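Local structure of glutathione S-transferase 2 (Onchocerca volvulus, 1TU7) at residues A[36-41]-A[48-53]; A[5-8]-A[13-16]. The protein catalyses the conjugation of glutathione to electrophilic compounds and appears to play a central role in the detoxification system of this parasitic nematode. All coordinates share one frame; numbering follows the deposited sequence.

Overall arrangement
Both contacts are mainly buried, lie in the thioredoxin-like N-terminal domain and touch the same glutathione, with centres about 11 Å apart. Interaction 1 is the more peripheral, about 19 Å from the centre of the chain against about 9 Å for interaction 2. Interaction 1 brings a loop that follows strand 29-33 against the approach to strand 52-55, by aromatic and aliphatic packing, and adds paired backbone bonds to the ligand. Interaction 2 joins strand 3-8 to the start of helix 15-23 and has a backbone-to-hydroxyl hydrogen bond of its own. Strands 3-8 and 52-55 are neighbours in the sheet, and Leu50 and Pro51 pack on Tyr7 between the two contacts.

Interaction 1 of 2, residues A[36-41]-A[48-53]; sequences DDFSSI and GQLPCL. With GSH (glutathione), chain C.
The Phe38 ring turns part of its edge to a backbone carbonyl: Gly48 O lies near the ring plane, 3.2 Å from CE2. Also near that plane is O32, a carboxylate oxygen at the glycine end of glutathione, so two oxygens sit at the ring's rim. Leu50 and the Gln49 backbone come at it obliquely, with Leu50 CG 3.6 Å from Phe38 CE1 and Gln49 CA 4.0 Å from CZ. Phe38 CG stands anti to the backbone N (chi1 -174°), which carries the ring out from the 36-41 loop toward the other segment. The Phe38 and Leu50 side chains run past one another in opposite directions, and the branch of Leu50 at CG, CD1 and CD2 meets the ring around CE1. Phe8 makes an edge-to-face pair with the same phenylalanine, while Lys42 NZ is hydrogen-bonded to Gly48 O.

The peptide bond before Pro51 is cis, the cis-proline turn of thioredoxin-like folds, placed here just ahead of strand 52-55. As in other glutathione transferases, the residue preceding that proline pairs with the cysteinyl part of glutathione in the manner of an antiparallel strand. Leu50 N donates to GSH O2 over 2.9 Å in a nearly straight bond (173°). The return bond, from GSH N2 to Leu50 O at 2.8 Å, is more bent, at 148°. With one bond given and one taken by Leu50, the cysteinyl residue of glutathione is held in a set direction along the backbone. Pro51 CD approaches GSH O12, in the alpha-carboxylate of the gamma-glutamyl residue, to 3.5 Å. Glutathione is also hydrogen-bonded to Ser63, to Arg95 and to Asp96 of the second subunit, so the pocket lies at the dimer interface.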
ATOM      1  N   ASP A  36      -8.770 -24.580  -1.008  1.00 29.39           N
ATOM      2  CA  ASP A  36      -8.110 -25.772  -0.486  1.00 29.65           C
ATOM      3  C   ASP A  36      -6.834 -26.146  -1.248  1.00 28.69           C
ATOM      4  O   ASP A  36      -6.014 -26.903  -0.746  1.00 29.26           O
ATOM      5  CB  ASP A  36      -9.092 -26.953  -0.440  1.00 30.29           C
ATOM      6  CG  ASP A  36     -10.198 -26.764   0.606  1.00 32.98           C
ATOM      7  OD1 ASP A  36     -11.151 -27.580   0.601  1.00 37.27           O
ATOM      8  OD2 ASP A  36     -10.209 -25.841   1.462  1.00 36.25           O
ATOM      9  N   ASP A  37      -6.650 -25.609  -2.449  1.00 27.07           N
ATOM     10  CA  ASP A  37      -5.454 -25.903  -3.237  1.00 26.64           C
ATOM     11  C   ASP A  37      -4.283 -24.944  -2.996  1.00 25.40           C
ATOM     12  O   ASP A  37      -3.181 -25.175  -3.503  1.00 25.75           O
ATOM     13  CB  ASP A  37      -5.788 -25.889  -4.719  1.00 26.60           C
ATOM     14  CG  ASP A  37      -6.810 -26.932  -5.092  1.00 28.84           C
ATOM     15  OD1 ASP A  37      -6.925 -27.960  -4.377  1.00 32.25           O
ATOM     16  OD2 ASP A  37      -7.537 -26.812  -6.094  1.00 29.38           O
ATOM     17  N   PHE A  38      -4.505 -23.895  -2.217  1.00 24.20           N
ATOM     18  CA  PHE A  38      -3.454 -22.905  -2.025  1.00 23.37           C
ATOM     19  C   PHE A  38      -2.296 -23.403  -1.164  1.00 23.84           C
ATOM     20  O   PHE A  38      -1.130 -23.123  -1.473  1.00 21.70           O
ATOM     21  CB  PHE A  38      -4.007 -21.597  -1.451  1.00 22.96           C
ATOM     22  CG  PHE A  38      -2.972 -20.523  -1.377  1.00 20.48           C
ATOM     23  CD1 PHE A  38      -2.280 -20.166  -2.518  1.00 18.63           C
ATOM     24  CD2 PHE A  38      -2.659 -19.895  -0.177  1.00 20.33           C
ATOM     25  CE1 PHE A  38      -1.269 -19.215  -2.474  1.00 18.55           C
ATOM     26  CE2 PHE A  38      -1.651 -18.923  -0.129  1.00 19.16           C
ATOM     27  CZ  PHE A  38      -0.972 -18.586  -1.275  1.00 18.55           C
ATOM     28  N   SER A  39      -2.605 -24.120  -0.083  1.00 24.33           N
ATOM     29  CA  SER A  39      -1.569 -24.615   0.824  1.00 25.37           C
ATOM     30  C   SER A  39      -0.424 -25.310   0.094  1.00 25.35           C
ATOM     31  O   SER A  39       0.734 -25.089   0.445  1.00 25.69           O
ATOM     32  CB  SER A  39      -2.153 -25.571   1.871  1.00 25.99           C
ATOM     33  OG  SER A  39      -1.248 -25.732   2.956  1.00 29.07           O
ATOM     34  N   SER A  40      -0.735 -26.119  -0.919  1.00 25.98           N
ATOM     35  CA  SER A  40       0.295 -26.895  -1.617  1.00 26.49           C
ATOM     36  C   SER A  40       1.258 -26.043  -2.439  1.00 25.39           C
ATOM     37  O   SER A  40       2.366 -26.478  -2.745  1.00 25.65           O
ATOM     38  CB  SER A  40      -0.316 -28.001  -2.505  1.00 27.47           C
ATOM     39  OG  SER A  40      -1.169 -27.506  -3.519  1.00 30.74           O
ATOM     40  N   ILE A  41       0.836 -24.825  -2.793  1.00 23.42           N
ATOM     41  CA  ILE A  41       1.625 -23.949  -3.656  1.00 22.08           C
ATOM     42  C   ILE A  41       2.109 -22.682  -2.943  1.00 20.34           C
ATOM     43  O   ILE A  41       2.878 -21.943  -3.524  1.00 19.22           O
ATOM     44  CB  ILE A  41       0.837 -23.545  -4.951  1.00 21.84           C
ATOM     45  CG1 ILE A  41      -0.493 -22.870  -4.661  1.00 22.44           C
ATOM     46  CG2 ILE A  41       0.601 -24.761  -5.879  1.00 23.80           C
ATOM     47  CD1 ILE A  41      -1.091 -22.162  -5.925  1.00 22.66           C
ATOM     48  N   GLY A  48       3.981 -15.698   0.527  1.00 13.06           N
ATOM     49  CA  GLY A  48       3.023 -16.753   0.786  1.00 13.76           C
ATOM     50  C   GLY A  48       1.593 -16.378   0.500  1.00 14.48           C
ATOM     51  O   GLY A  48       0.666 -16.985   1.033  1.00 14.75           O
ATOM     52  N   GLN A  49       1.400 -15.355  -0.339  1.00 13.69           N
ATOM     53  CA  GLN A  49       0.078 -14.788  -0.596  1.00 13.52           C
ATOM     54  C   GLN A  49      -0.113 -14.443  -2.082  1.00 13.53           C
ATOM     55  O   GLN A  49       0.817 -14.415  -2.885  1.00 12.77           O
ATOM     56  CB  GLN A  49      -0.127 -13.545   0.293  1.00 14.08           C
ATOM     57  CG  GLN A  49      -0.211 -13.911   1.781  1.00 14.94           C
ATOM     58  CD  GLN A  49      -0.918 -12.882   2.621  1.00 16.09           C
ATOM     59  OE1 GLN A  49      -1.875 -13.207   3.361  1.00 23.41           O
ATOM     60  NE2 GLN A  49      -0.488 -11.660   2.521  1.00 13.72           N
ATOM     61  N   LEU A  50      -1.371 -14.230  -2.424  1.00 13.44           N
ATOM     62  CA  LEU A  50      -1.814 -13.847  -3.763  1.00 13.10           C
ATOM     63  C   LEU A  50      -2.453 -12.459  -3.660  1.00 12.07           C
ATOM     64  O   LEU A  50      -2.890 -12.065  -2.586  1.00 13.04           O
ATOM     65  CB  LEU A  50      -2.832 -14.878  -4.263  1.00 12.81           C
ATOM     66  CG  LEU A  50      -2.306 -16.320  -4.337  1.00 14.02           C
ATOM     67  CD1 LEU A  50      -3.388 -17.280  -4.845  1.00 14.49           C
ATOM     68  CD2 LEU A  50      -1.061 -16.430  -5.167  1.00 15.42           C
ATOM     69  N   PRO A  51      -2.576 -11.695  -4.746  1.00 11.93           N
ATOM     70  CA  PRO A  51      -2.336 -12.105  -6.127  1.00 11.79           C
ATOM     71  C   PRO A  51      -0.893 -12.166  -6.534  1.00 11.87           C
ATOM     72  O   PRO A  51      -0.028 -11.569  -5.882  1.00 11.93           O
ATOM     73  CB  PRO A  51      -3.055 -11.007  -6.920  1.00 12.12           C
ATOM     74  CG  PRO A  51      -2.967  -9.815  -6.060  1.00 12.03           C
ATOM     75  CD  PRO A  51      -3.144 -10.340  -4.674  1.00 12.61           C
ATOM     76  N   CYS A  52      -0.649 -12.942  -7.580  1.00 12.29           N
ATOM     77  CA  CYS A  52       0.638 -12.994  -8.275  1.00 11.65           C
ATOM     78  C   CYS A  52       0.464 -12.803  -9.740  1.00 12.20           C
ATOM     79  O   CYS A  52      -0.365 -13.482 -10.328  1.00 12.48           O
ATOM     80  CB  CYS A  52       1.273 -14.348  -8.011  1.00 12.01           C
ATOM     81  SG  CYS A  52       2.892 -14.589  -8.739  1.00 13.97           S
ATOM     82  N   LEU A  53       1.240 -11.908 -10.348  1.00 11.40           N
ATOM     83  CA  LEU A  53       1.303 -11.797 -11.794  1.00 11.55           C
ATOM     84  C   LEU A  53       2.607 -12.413 -12.281  1.00 11.45           C
ATOM     85  O   LEU A  53       3.691 -11.995 -11.854  1.00 12.14           O
ATOM     86  CB  LEU A  53       1.233 -10.341 -12.241  1.00 11.67           C
ATOM     87  CG  LEU A  53       1.337 -10.165 -13.756  1.00 14.14           C
ATOM     88  CD1 LEU A  53       0.029 -10.606 -14.402  1.00 15.13           C
ATOM     89  CD2 LEU A  53       1.722  -8.696 -14.016  1.00 14.69           C
TER
HETATM   90  N1  GSH C1001      -0.540  -6.588   0.550  1.00 15.23           N
HETATM   91  CA1 GSH C1001      -1.013  -7.724  -0.142  1.00 13.87           C
HETATM   92  C1  GSH C1001      -1.323  -7.461  -1.555  1.00 13.13           C
HETATM   93  O11 GSH C1001      -1.884  -6.256  -1.769  1.00 12.86           O
HETATM   94  O12 GSH C1001      -1.223  -8.218  -2.588  1.00 12.49           O
HETATM   95  CB1 GSH C1001      -1.976  -8.645   0.476  1.00 13.87           C
HETATM   96  CG1 GSH C1001      -2.094 -10.038  -0.087  1.00 14.43           C
HETATM   97  CD1 GSH C1001      -3.110 -10.856   0.696  1.00 15.57           C
HETATM   98  OE1 GSH C1001      -3.580 -10.364   1.867  1.00 16.51           O
HETATM   99  N2  GSH C1001      -3.503 -11.992   0.188  1.00 14.95           N
HETATM  100  CA2 GSH C1001      -4.523 -12.845   0.801  1.00 19.79           C
HETATM  101  C2  GSH C1001      -4.064 -14.249   0.730  1.00 19.60           C
HETATM  102  O2  GSH C1001      -3.209 -14.660  -0.272  1.00 16.39           O
HETATM  103  CB2 GSH C1001      -5.838 -12.759   0.032  1.00 22.82           C
HETATM  104  SG2 GSH C1001      -6.678 -11.189   0.332  1.00 29.65           S
HETATM  105  N3  GSH C1001      -4.468 -15.111   1.647  1.00 21.94           N
HETATM  106  CA3 GSH C1001      -4.018 -16.472   1.538  1.00 23.29           C
HETATM  107  C3  GSH C1001      -3.210 -16.867   2.731  1.00 25.11           C
HETATM  108  O31 GSH C1001      -2.494 -16.034   3.457  1.00 24.58           O
HETATM  109  O32 GSH C1001      -3.238 -18.227   3.069  1.00 27.04           O

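Interaction 2 of 2, residues A[5-8]-A[13-16]. With GSH (glutathione), chain C.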
ATOM      1  N   LEU A   5      -2.338 -14.286 -14.127  1.00 12.43           N
ATOM      2  CA  LEU A   5      -2.660 -13.729 -12.829  1.00 12.67           C
ATOM      3  C   LEU A   5      -3.258 -14.813 -11.983  1.00 13.12           C
ATOM      4  O   LEU A   5      -4.308 -15.376 -12.347  1.00 13.62           O
ATOM      5  CB  LEU A   5      -3.651 -12.583 -12.979  1.00 12.78           C
ATOM      6  CG  LEU A   5      -4.042 -11.870 -11.687  1.00 12.92           C
ATOM      7  CD1 LEU A   5      -2.889 -11.015 -11.169  1.00 14.38           C
ATOM      8  CD2 LEU A   5      -5.269 -11.027 -11.928  1.00 14.10           C
ATOM      9  N   THR A   6      -2.620 -15.088 -10.857  1.00 12.18           N
ATOM     10  CA  THR A   6      -3.040 -16.136  -9.939  1.00 12.81           C
ATOM     11  C   THR A   6      -3.652 -15.488  -8.711  1.00 13.11           C
ATOM     12  O   THR A   6      -3.016 -14.668  -8.048  1.00 13.24           O
ATOM     13  CB  THR A   6      -1.846 -17.010  -9.581  1.00 13.39           C
ATOM     14  OG1 THR A   6      -1.383 -17.648 -10.781  1.00 14.88           O
ATOM     15  CG2 THR A   6      -2.253 -18.131  -8.630  1.00 14.76           C
ATOM     16  N   TYR A   7      -4.907 -15.836  -8.433  1.00 13.23           N
ATOM     17  CA  TYR A   7      -5.608 -15.362  -7.254  1.00 13.52           C
ATOM     18  C   TYR A   7      -6.727 -16.343  -6.943  1.00 14.11           C
ATOM     19  O   TYR A   7      -6.958 -17.295  -7.669  1.00 15.22           O
ATOM     20  CB  TYR A   7      -6.193 -13.953  -7.479  1.00 13.70           C
ATOM     21  CG  TYR A   7      -6.668 -13.254  -6.223  1.00 12.46           C
ATOM     22  CD1 TYR A   7      -8.013 -12.939  -6.051  1.00 13.74           C
ATOM     23  CD2 TYR A   7      -5.801 -12.952  -5.193  1.00 12.56           C
ATOM     24  CE1 TYR A   7      -8.476 -12.309  -4.919  1.00 14.26           C
ATOM     25  CE2 TYR A   7      -6.253 -12.305  -4.044  1.00 13.41           C
ATOM     26  CZ  TYR A   7      -7.597 -11.969  -3.924  1.00 12.89           C
ATOM     27  OH  TYR A   7      -8.085 -11.332  -2.811  1.00 15.36           O
ATOM     28  N   PHE A   8      -7.414 -16.116  -5.846  1.00 14.98           N
ATOM     29  CA  PHE A   8      -8.590 -16.917  -5.535  1.00 15.00           C
ATOM     30  C   PHE A   8      -9.724 -16.591  -6.502  1.00 15.42           C
ATOM     31  O   PHE A   8      -9.680 -15.616  -7.279  1.00 14.81           O
ATOM     32  CB  PHE A   8      -8.949 -16.671  -4.075  1.00 15.28           C
ATOM     33  CG  PHE A   8      -7.834 -17.043  -3.143  1.00 16.28           C
ATOM     34  CD1 PHE A   8      -7.004 -16.080  -2.577  1.00 17.40           C
ATOM     35  CD2 PHE A   8      -7.539 -18.384  -2.930  1.00 18.36           C
ATOM     36  CE1 PHE A   8      -5.942 -16.420  -1.767  1.00 18.62           C
ATOM     37  CE2 PHE A   8      -6.467 -18.743  -2.120  1.00 20.19           C
ATOM     38  CZ  PHE A   8      -5.658 -17.760  -1.529  1.00 20.65           C
ATOM     39  N   LEU A  13      -8.623  -8.659  -4.020  1.00 12.76           N
ATOM     40  CA  LEU A  13      -7.500  -7.790  -4.365  1.00 13.31           C
ATOM     41  C   LEU A  13      -7.092  -7.871  -5.795  1.00 13.62           C
ATOM     42  O   LEU A  13      -6.393  -6.977  -6.281  1.00 15.38           O
ATOM     43  CB  LEU A  13      -6.282  -8.157  -3.511  1.00 13.94           C
ATOM     44  CG  LEU A  13      -6.447  -7.989  -2.007  1.00 16.54           C
ATOM     45  CD1 LEU A  13      -5.203  -8.507  -1.329  1.00 16.19           C
ATOM     46  CD2 LEU A  13      -6.715  -6.532  -1.642  1.00 19.26           C
ATOM     47  N   ALA A  14      -7.480  -8.933  -6.484  1.00 12.64           N
ATOM     48  CA  ALA A  14      -7.088  -9.139  -7.873  1.00 12.94           C
ATOM     49  C   ALA A  14      -7.908  -8.312  -8.806  1.00 12.30           C
ATOM     50  O   ALA A  14      -7.444  -8.065  -9.905  1.00 11.86           O
ATOM     51  CB  ALA A  14      -7.200 -10.585  -8.273  1.00 13.75           C
ATOM     52  N   GLU A  15      -9.127  -7.936  -8.424  1.00 11.78           N
ATOM     53  CA  GLU A  15     -10.052  -7.451  -9.428  1.00 11.01           C
ATOM     54  C   GLU A  15      -9.560  -6.175 -10.109  1.00 11.50           C
ATOM     55  O   GLU A  15      -9.743  -6.043 -11.324  1.00 11.32           O
ATOM     56  CB  GLU A  15     -11.458  -7.306  -8.897  1.00 11.53           C
ATOM     57  CG  GLU A  15     -12.506  -7.199  -9.982  1.00 10.84           C
ATOM     58  CD  GLU A  15     -12.712  -8.484 -10.742  1.00 12.34           C
ATOM     59  OE1 GLU A  15     -12.190  -9.536 -10.347  1.00 13.08           O
ATOM     60  OE2 GLU A  15     -13.431  -8.425 -11.762  1.00 13.82           O
ATOM     61  N   PRO A  16      -8.955  -5.208  -9.421  1.00 11.34           N
ATOM     62  CA  PRO A  16      -8.466  -4.029 -10.153  1.00 10.94           C
ATOM     63  C   PRO A  16      -7.449  -4.391 -11.207  1.00 11.32           C
ATOM     64  O   PRO A  16      -7.383  -3.713 -12.248  1.00 11.82           O
ATOM     65  CB  PRO A  16      -7.891  -3.141  -9.079  1.00 11.73           C
ATOM     66  CG  PRO A  16      -8.670  -3.531  -7.877  1.00 11.85           C
ATOM     67  CD  PRO A  16      -8.822  -5.034  -7.956  1.00 11.82           C
TER
HETATM   68  N1  GSH C1001      -0.540  -6.588   0.550  1.00 15.23           N
HETATM   69  CA1 GSH C1001      -1.013  -7.724  -0.142  1.00 13.87           C
HETATM   70  C1  GSH C1001      -1.323  -7.461  -1.555  1.00 13.13           C
HETATM   71  O11 GSH C1001      -1.884  -6.256  -1.769  1.00 12.86           O
HETATM   72  O12 GSH C1001      -1.223  -8.218  -2.588  1.00 12.49           O
HETATM   73  CB1 GSH C1001      -1.976  -8.645   0.476  1.00 13.87           C
HETATM   74  CG1 GSH C1001      -2.094 -10.038  -0.087  1.00 14.43           C
HETATM   75  CD1 GSH C1001      -3.110 -10.856   0.696  1.00 15.57           C
HETATM   76  OE1 GSH C1001      -3.580 -10.364   1.867  1.00 16.51           O
HETATM   77  N2  GSH C1001      -3.503 -11.992   0.188  1.00 14.95           N
HETATM   78  CA2 GSH C1001      -4.523 -12.845   0.801  1.00 19.79           C
HETATM   79  C2  GSH C1001      -4.064 -14.249   0.730  1.00 19.60           C
HETATM   80  O2  GSH C1001      -3.209 -14.660  -0.272  1.00 16.39           O
HETATM   81  CB2 GSH C1001      -5.838 -12.759   0.032  1.00 22.82           C
HETATM   82  SG2 GSH C1001      -6.678 -11.189   0.332  1.00 29.65           S
HETATM   83  N3  GSH C1001      -4.468 -15.111   1.647  1.00 21.94           N
HETATM   84  CA3 GSH C1001      -4.018 -16.472   1.538  1.00 23.29           C
HETATM   85  C3  GSH C1001      -3.210 -16.867   2.731  1.00 25.11           C
HETATM   86  O31 GSH C1001      -2.494 -16.034   3.457  1.00 24.58           O
HETATM   87  O32 GSH C1001      -3.238 -18.227   3.069  1.00 27.04           O
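Tyr7 and the 13-16 segment meet where strand 3-8 leads into helix 15-23, the first half of the beta-alpha-beta unit completed by strand 29-33 in the thioredoxin-like domain. The polar link is a single hydrogen bond from Leu13 N to Tyr7 OH, 3.0 Å long and almost straight at 171°. It ties the phenol oxygen to the backbone just ahead of the helix. The Tyr7 side chain leaves the strand with chi1 at -167°, its CG beside the carbonyl carbon, and this carries the hydroxyl to the amide.

Packing round the ring is mostly apolar. Ala14 CB lies against the CG-CD1 side of the Tyr7 ring, 3.3 Å from CD1. Leu13 crosses the tyrosine side chain at a slant, its CB 4.1 Å from Tyr7 CZ. Two residues back along the strand, and directed to the same side, Leu5 reaches with CD2 to Ala14 CB at 4.2 Å, so the small alanine methyl sits against two side chains of the strand. A backbone atom, Ala14 N, lies over one face of the Tyr7 ring, displaced toward the rim; on the opposite face, also near the rim, is CD1 of the next residue in the strand, Phe8.

Contacts with glutathione come from both segments. Phe8 turns its ring edge to the ligand, with CE1 3.6 Å from O2 of the cysteinyl carbonyl. In pi-class transferases the corresponding tyrosine hydroxyl is thought to stabilise the glutathione thiolate; consistent with that, Tyr7 OH stands 3.4 Å from GSH SG2, with Leu13 CD1 3.5 Å from the same sulfur.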